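Local coordinates for thioredoxin domain-containing protein (Aeropyrum pernix, PDB 3HA9), which is functionally uncharacterised but probably acts as a thiol-disulfide oxidoreductase of the thioredoxin-like, AhpC/TSA-related kind, at residues E124-R129 against V135-S140; Y133-I136 against N142-Y145. One frame throughout, in Å; residues are numbered along the deposited sequence.

Contact 1: E124-R129 against V135-S140; sequences EKFNVR and VIMDKS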
ATOM      1  N   GLU A 124       1.838   3.565  10.306  1.00  9.37           N
ATOM      2  CA  GLU A 124       2.504   3.035  11.484  1.00  9.66           C
ATOM      3  C   GLU A 124       2.786   1.544  11.331  1.00  9.31           C
ATOM      4  O   GLU A 124       3.901   1.079  11.618  1.00  9.78           O
ATOM      5  CB  GLU A 124       1.636   3.294  12.717  1.00 10.06           C
ATOM      6  CG  GLU A 124       2.210   2.737  14.031  1.00 13.01           C
ATOM      7  CD  GLU A 124       1.279   2.950  15.222  1.00 18.63           C
ATOM      8  OE1 GLU A 124       0.477   3.907  15.202  1.00 22.81           O
ATOM      9  OE2 GLU A 124       1.356   2.171  16.196  1.00 21.56           O
ATOM     10  N   LYS A 125       1.785   0.794  10.873  1.00  8.96           N
ATOM     11  CA  LYS A 125       1.928  -0.666  10.728  1.00  9.69           C
ATOM     12  C   LYS A 125       3.119  -1.047   9.847  1.00  9.86           C
ATOM     13  O   LYS A 125       3.900  -1.927  10.198  1.00 11.20           O
ATOM     14  CB  LYS A 125       0.640  -1.271  10.139  1.00  9.74           C
ATOM     15  CG  LYS A 125       0.631  -2.816  10.042  1.00 11.54           C
ATOM     16  CD  LYS A 125       0.267  -3.438  11.373  1.00 13.96           C
ATOM     17  CE  LYS A 125      -0.083  -4.925  11.230  1.00 13.15           C
ATOM     18  NZ  LYS A 125      -0.672  -5.349  12.509  1.00 13.55           N
ATOM     19  N   PHE A 126       3.237  -0.397   8.698  1.00  9.33           N
ATOM     20  CA  PHE A 126       4.237  -0.772   7.703  1.00 10.43           C
ATOM     21  C   PHE A 126       5.491   0.093   7.727  1.00 10.52           C
ATOM     22  O   PHE A 126       6.314   0.028   6.811  1.00 12.05           O
ATOM     23  CB  PHE A 126       3.594  -0.823   6.317  1.00 10.02           C
ATOM     24  CG  PHE A 126       2.693  -2.012   6.156  1.00 11.66           C
ATOM     25  CD1 PHE A 126       3.235  -3.264   5.903  1.00 11.65           C
ATOM     26  CD2 PHE A 126       1.325  -1.889   6.332  1.00  9.49           C
ATOM     27  CE1 PHE A 126       2.412  -4.378   5.801  1.00 12.42           C
ATOM     28  CE2 PHE A 126       0.501  -2.998   6.210  1.00 13.00           C
ATOM     29  CZ  PHE A 126       1.048  -4.231   5.947  1.00 11.89           C
ATOM     30  N   ASN A 127       5.651   0.875   8.784  1.00 10.15           N
ATOM     31  CA  ASN A 127       6.894   1.640   8.951  1.00 10.36           C
ATOM     32  C   ASN A 127       7.197   2.480   7.711  1.00 10.09           C
ATOM     33  O   ASN A 127       8.331   2.526   7.212  1.00 11.03           O
ATOM     34  CB  ASN A 127       8.041   0.680   9.313  1.00  9.72           C
ATOM     35  CG  ASN A 127       7.681  -0.201  10.489  1.00 10.58           C
ATOM     36  OD1 ASN A 127       7.055   0.256  11.445  1.00 12.13           O
ATOM     37  ND2 ASN A 127       8.065  -1.466  10.424  1.00 12.90           N
ATOM     38  N   VAL A 128       6.165   3.159   7.238  1.00  9.26           N
ATOM     39  CA  VAL A 128       6.219   3.871   5.947  1.00  9.46           C
ATOM     40  C   VAL A 128       7.140   5.086   6.060  1.00  9.94           C
ATOM     41  O   VAL A 128       6.970   5.922   6.958  1.00  9.67           O
ATOM     42  CB  VAL A 128       4.816   4.271   5.518  1.00  9.17           C
ATOM     43  CG1 VAL A 128       4.841   5.136   4.273  1.00 10.03           C
ATOM     44  CG2 VAL A 128       3.975   2.993   5.279  1.00 10.45           C
ATOM     45  N   ARG A 129       8.097   5.174   5.143  1.00  8.97           N
ATOM     46  CA  ARG A 129       9.200   6.142   5.258  1.00 10.09           C
ATOM     47  C   ARG A 129       9.048   7.395   4.385  1.00  9.67           C
ATOM     48  O   ARG A 129       9.853   8.315   4.493  1.00  9.34           O
ATOM     49  CB  ARG A 129      10.536   5.444   4.911  1.00 10.66           C
ATOM     50  CG  ARG A 129      10.905   4.300   5.848  1.00 12.38           C
ATOM     51  CD  ARG A 129      12.330   3.840   5.574  1.00 16.20           C
ATOM     52  NE  ARG A 129      13.305   4.670   6.283  1.00 19.07           N
ATOM     53  CZ  ARG A 129      13.592   4.525   7.578  1.00 20.20           C
ATOM     54  NH1 ARG A 129      12.993   3.583   8.297  1.00 19.62           N
ATOM     55  NH2 ARG A 129      14.497   5.303   8.155  1.00 21.56           N
ATOM     56  N   VAL A 135       5.269  -1.473  -0.485  1.00  9.84           N
ATOM     57  CA  VAL A 135       5.428  -2.785   0.178  1.00 10.04           C
ATOM     58  C   VAL A 135       4.906  -3.874  -0.761  1.00 10.59           C
ATOM     59  O   VAL A 135       3.744  -3.835  -1.180  1.00 11.13           O
ATOM     60  CB  VAL A 135       4.658  -2.850   1.516  1.00 10.30           C
ATOM     61  CG1 VAL A 135       4.880  -4.214   2.213  1.00 10.78           C
ATOM     62  CG2 VAL A 135       5.104  -1.723   2.424  1.00 10.02           C
ATOM     63  N   ILE A 136       5.754  -4.849  -1.087  1.00 10.27           N
ATOM     64  CA  ILE A 136       5.314  -5.986  -1.910  1.00 10.62           C
ATOM     65  C   ILE A 136       5.263  -7.236  -1.042  1.00 11.39           C
ATOM     66  O   ILE A 136       6.246  -7.551  -0.367  1.00 11.66           O
ATOM     67  CB  ILE A 136       6.245  -6.228  -3.109  1.00 11.07           C
ATOM     68  CG1 ILE A 136       6.364  -4.948  -3.938  1.00 11.26           C
ATOM     69  CG2 ILE A 136       5.716  -7.398  -3.969  1.00 10.03           C
ATOM     70  CD1 ILE A 136       7.411  -5.021  -5.051  1.00 13.58           C
ATOM     71  N   MET A 137       4.108  -7.907  -1.044  1.00 11.86           N
ATOM     72  CA  MET A 137       3.884  -9.115  -0.241  1.00 13.28           C
ATOM     73  C   MET A 137       3.329 -10.241  -1.114  1.00 13.32           C
ATOM     74  O   MET A 137       2.683  -9.982  -2.126  1.00 13.17           O
ATOM     75  CB  MET A 137       2.856  -8.841   0.863  1.00 13.37           C
ATOM     76  CG  MET A 137       3.404  -8.272   2.158  1.00 16.93           C
ATOM     77  SD  MET A 137       2.065  -7.669   3.266  1.00 24.49           S
ATOM     78  CE  MET A 137       0.711  -8.139   2.383  1.00  3.65           C
ATOM     79  N   ASP A 138       3.565 -11.485  -0.701  1.00 14.03           N
ATOM     80  CA  ASP A 138       2.859 -12.628  -1.286  1.00 15.04           C
ATOM     81  C   ASP A 138       1.636 -12.983  -0.425  1.00 15.88           C
ATOM     82  O   ASP A 138       1.383 -12.327   0.574  1.00 16.90           O
ATOM     83  CB  ASP A 138       3.803 -13.819  -1.498  1.00 14.80           C
ATOM     84  CG  ASP A 138       4.323 -14.414  -0.188  1.00 15.39           C
ATOM     85  OD1 ASP A 138       3.727 -14.193   0.888  1.00 15.41           O
ATOM     86  OD2 ASP A 138       5.346 -15.117  -0.254  1.00 15.29           O
ATOM     87  N   LYS A 139       0.855 -13.994  -0.803  1.00 17.22           N
ATOM     88  CA  LYS A 139      -0.371 -14.270  -0.046  1.00 18.40           C
ATOM     89  C   LYS A 139      -0.152 -14.866   1.358  1.00 18.89           C
ATOM     90  O   LYS A 139      -1.063 -14.843   2.194  1.00 19.72           O
ATOM     91  CB  LYS A 139      -1.377 -15.088  -0.873  1.00 18.50           C
ATOM     92  CG  LYS A 139      -2.135 -14.247  -1.892  1.00 19.56           C
ATOM     93  CD  LYS A 139      -3.062 -13.242  -1.215  1.00 21.17           C
ATOM     94  CE  LYS A 139      -3.839 -12.405  -2.239  1.00 21.51           C
ATOM     95  NZ  LYS A 139      -4.756 -13.270  -3.052  1.00 21.67           N
ATOM     96  N   SER A 140       1.060 -15.356   1.617  1.00 19.06           N
ATOM     97  CA  SER A 140       1.461 -15.808   2.954  1.00 19.02           C
ATOM     98  C   SER A 140       1.934 -14.650   3.847  1.00 18.83           C
ATOM     99  O   SER A 140       2.371 -14.855   4.992  1.00 19.42           O
ATOM    100  CB  SER A 140       2.565 -16.856   2.820  1.00 19.09           C
ATOM    101  OG  SER A 140       2.068 -18.001   2.145  1.00 20.47           O
TER

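Contact 2: Y133-I136 against N142-Y145; sequences YIVI and NVLY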
ATOM      1  N   TYR A 133       5.962   5.140  -1.241  1.00  9.39           N
ATOM      2  CA  TYR A 133       6.578   4.010  -0.552  1.00  9.37           C
ATOM      3  C   TYR A 133       5.840   2.755  -0.938  1.00  9.44           C
ATOM      4  O   TYR A 133       4.619   2.746  -0.997  1.00  9.60           O
ATOM      5  CB  TYR A 133       6.505   4.243   0.976  1.00  9.12           C
ATOM      6  CG  TYR A 133       7.254   3.219   1.822  1.00  9.17           C
ATOM      7  CD1 TYR A 133       8.613   3.386   2.112  1.00  9.53           C
ATOM      8  CD2 TYR A 133       6.589   2.106   2.354  1.00 10.60           C
ATOM      9  CE1 TYR A 133       9.289   2.457   2.892  1.00 11.71           C
ATOM     10  CE2 TYR A 133       7.270   1.150   3.131  1.00 11.66           C
ATOM     11  CZ  TYR A 133       8.615   1.348   3.397  1.00 13.31           C
ATOM     12  OH  TYR A 133       9.301   0.429   4.150  1.00 14.72           O
ATOM     13  N   ILE A 134       6.595   1.688  -1.185  1.00  9.65           N
ATOM     14  CA  ILE A 134       6.063   0.455  -1.752  1.00 10.31           C
ATOM     15  C   ILE A 134       6.310  -0.698  -0.781  1.00  9.67           C
ATOM     16  O   ILE A 134       7.420  -0.841  -0.261  1.00 10.93           O
ATOM     17  CB  ILE A 134       6.775   0.167  -3.116  1.00 10.57           C
ATOM     18  CG1 ILE A 134       6.280   1.134  -4.209  1.00 11.29           C
ATOM     19  CG2 ILE A 134       6.638  -1.309  -3.541  1.00 10.45           C
ATOM     20  CD1 ILE A 134       4.885   0.816  -4.739  1.00 12.32           C
ATOM     21  N   VAL A 135       5.269  -1.473  -0.485  1.00  9.84           N
ATOM     22  CA  VAL A 135       5.428  -2.785   0.178  1.00 10.04           C
ATOM     23  C   VAL A 135       4.906  -3.874  -0.761  1.00 10.59           C
ATOM     24  O   VAL A 135       3.744  -3.835  -1.180  1.00 11.13           O
ATOM     25  CB  VAL A 135       4.658  -2.850   1.516  1.00 10.30           C
ATOM     26  CG1 VAL A 135       4.880  -4.214   2.213  1.00 10.78           C
ATOM     27  CG2 VAL A 135       5.104  -1.723   2.424  1.00 10.02           C
ATOM     28  N   ILE A 136       5.754  -4.849  -1.087  1.00 10.27           N
ATOM     29  CA  ILE A 136       5.314  -5.986  -1.910  1.00 10.62           C
ATOM     30  C   ILE A 136       5.263  -7.236  -1.042  1.00 11.39           C
ATOM     31  O   ILE A 136       6.246  -7.551  -0.367  1.00 11.66           O
ATOM     32  CB  ILE A 136       6.245  -6.228  -3.109  1.00 11.07           C
ATOM     33  CG1 ILE A 136       6.364  -4.948  -3.938  1.00 11.26           C
ATOM     34  CG2 ILE A 136       5.716  -7.398  -3.969  1.00 10.03           C
ATOM     35  CD1 ILE A 136       7.411  -5.021  -5.051  1.00 13.58           C
ATOM     36  N   ASN A 142       4.552 -12.897   3.358  1.00 15.82           N
ATOM     37  CA  ASN A 142       5.983 -12.646   3.259  1.00 14.98           C
ATOM     38  C   ASN A 142       6.235 -11.315   2.568  1.00 14.45           C
ATOM     39  O   ASN A 142       5.610 -11.010   1.552  1.00 14.28           O
ATOM     40  CB  ASN A 142       6.692 -13.735   2.461  1.00 15.41           C
ATOM     41  CG  ASN A 142       6.626 -15.078   3.127  1.00 16.15           C
ATOM     42  OD1 ASN A 142       7.025 -15.235   4.283  1.00 16.05           O
ATOM     43  ND2 ASN A 142       6.107 -16.066   2.404  1.00 15.99           N
ATOM     44  N   VAL A 143       7.149 -10.525   3.115  1.00 13.49           N
ATOM     45  CA  VAL A 143       7.483  -9.237   2.501  1.00 14.10           C
ATOM     46  C   VAL A 143       8.647  -9.429   1.552  1.00 14.06           C
ATOM     47  O   VAL A 143       9.748  -9.812   1.966  1.00 14.05           O
ATOM     48  CB  VAL A 143       7.807  -8.148   3.547  1.00 13.56           C
ATOM     49  CG1 VAL A 143       8.199  -6.822   2.848  1.00 14.10           C
ATOM     50  CG2 VAL A 143       6.620  -7.948   4.497  1.00 14.25           C
ATOM     51  N   LEU A 144       8.389  -9.158   0.271  1.00 13.94           N
ATOM     52  CA  LEU A 144       9.366  -9.352  -0.791  1.00 14.66           C
ATOM     53  C   LEU A 144      10.202  -8.099  -1.038  1.00 14.36           C
ATOM     54  O   LEU A 144      11.313  -8.172  -1.581  1.00 13.85           O
ATOM     55  CB  LEU A 144       8.646  -9.791  -2.064  1.00 14.96           C
ATOM     56  CG  LEU A 144       8.319 -11.272  -2.295  1.00 18.20           C
ATOM     57  CD1 LEU A 144       8.308 -12.149  -1.032  1.00 18.09           C
ATOM     58  CD2 LEU A 144       7.027 -11.451  -3.145  1.00 18.85           C
ATOM     59  N   TYR A 145       9.648  -6.953  -0.654  1.00 14.20           N
ATOM     60  CA  TYR A 145      10.325  -5.658  -0.714  1.00 13.83           C
ATOM     61  C   TYR A 145       9.511  -4.634   0.080  1.00 13.94           C
ATOM     62  O   TYR A 145       8.273  -4.664   0.044  1.00 13.81           O
ATOM     63  CB  TYR A 145      10.452  -5.168  -2.171  1.00 14.48           C
ATOM     64  CG  TYR A 145      11.023  -3.779  -2.279  1.00 15.26           C
ATOM     65  CD1 TYR A 145      12.401  -3.572  -2.317  1.00 16.91           C
ATOM     66  CD2 TYR A 145      10.179  -2.660  -2.321  1.00 15.71           C
ATOM     67  CE1 TYR A 145      12.928  -2.284  -2.406  1.00 16.80           C
ATOM     68  CE2 TYR A 145      10.695  -1.387  -2.402  1.00 18.53           C
ATOM     69  CZ  TYR A 145      12.067  -1.200  -2.440  1.00 17.10           C
ATOM     70  OH  TYR A 145      12.561   0.085  -2.523  1.00 18.48           O
TER

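Contact 1: E124-R129 against V135-S140
Phe126, the first residue to leave helical geometry after helix 121-125, packs against Val135 and Met137 of strand 133-138, with the CA atoms of Phe126 and Val135 7.9 Å apart. The helix ends in a Schellman motif. Asn127 is its C-prime residue, and its N makes a weak 3.3 Å bond to Glu124 O. Val128 N closes the motif on the helix one residue before Glu124. This turn takes the backbone out of the helix while the Phe126 side chain sets off toward the strand.

The Phe126 ring meets two side chains through neighbouring atoms on one side of the ring. Its CD1 lies 4.2 Å from CG1 of Val135. Its CE1 lies 4.2 Å from SD of Met137. Both partners approach the ring obliquely, and both side chains cross Phe126 at about a right angle. Val135 offers the branch that stands opposite its own backbone N (chi1 -178°). The extended second torsion of Met137 (chi2 168°) carries its sulfur out to the ring. There it makes a Met-aromatic contact, with SD 5.3 Å from the centroid of the Phe126 ring and 68° off the ring normal. The contact is small and wholly apolar, and its strand side is buried.

Phe20 meets the Phe126 ring edge-to-face and also touches Met137. Leu42 and Phe44 of strand 39-45 touch Phe126 as well. The contact thus packs Phe126, at the exit of helix 121-125, onto one face of the central mixed sheet. Helix 152-161 lies on the other face, where it meets Ile136.

Contact 2: Y133-I136 against N142-Y145
Tyr145 holds CG opposite its backbone N (chi1 174°), and this brings its ring across Ile134. In Ile134 the CG2 branch is the one opposite the backbone N, and it reaches the ring. CG2 of Ile134 lies 4.0 Å from CD2 of Tyr145, and the two side chains cross at about a right angle. Ile134 O approaches the same ring obliquely.

Ile136 and Tyr145 form an antiparallel hydrogen-bonded pair, with their side chains on the same face of the sheet. The CD1 end of Ile136 packs 4.2 Å from CB of Tyr145. Ile136 N donates to Tyr145 O over 2.8 Å in a nearly straight bond, 171° at the hydrogen. The return bond is split. Ile136 O takes a 2.8 Å bond from Leu144 N and a weak one of 3.5 Å from Tyr145 N. Leu144 and Tyr145 therefore both face Ile136, which is a classic beta bulge. The bulge turns the chain at Leu144.

Two CA-H...O contacts add to the pairing: Val135 CA to Tyr145 O at 3.4 Å, and Val143 CA to Ile136 O. At the bulge, CG2 of Ile136 packs against CB of Leu144. Val135 and Val143 meet through their CG1 methyls at 4.3 Å, on the side of the strand opposite the Ile136 side chain.

The contact belongs to the beta hairpin of strands 133-138 and 143-148. Strand 143-148 is the outermost strand on this side of the mixed sheet. Strand 39-45 pairs with the other edge of strand 133-138. Helix 152-161 covers the face carrying Ile136 and Tyr145, and its Val158 touches both these residues and Leu144.

Overall arrangement
Both contacts use strand 133-138, and their centres lie about 5 Å apart. Val135 takes part in both, while Ile136 acts in contact 2 alone. Contact 1 is buried and joins the sheet to the exit of a helix. Contact 2 is partly buried and joins two neighbouring strands at the sheet margin, where Val143 is exposed. Their chemistry differs accordingly. Contact 1 relies on apolar and Met-aromatic packing, whereas contact 2 combines backbone hydrogen bonds with side-chain packing. Val135 and Ile136 point to opposite faces: Val135 faces Phe126 at the exit of helix 121-125, and Ile136 faces helix 152-161. This layering on a central mixed sheet fits the thioredoxin-like fold.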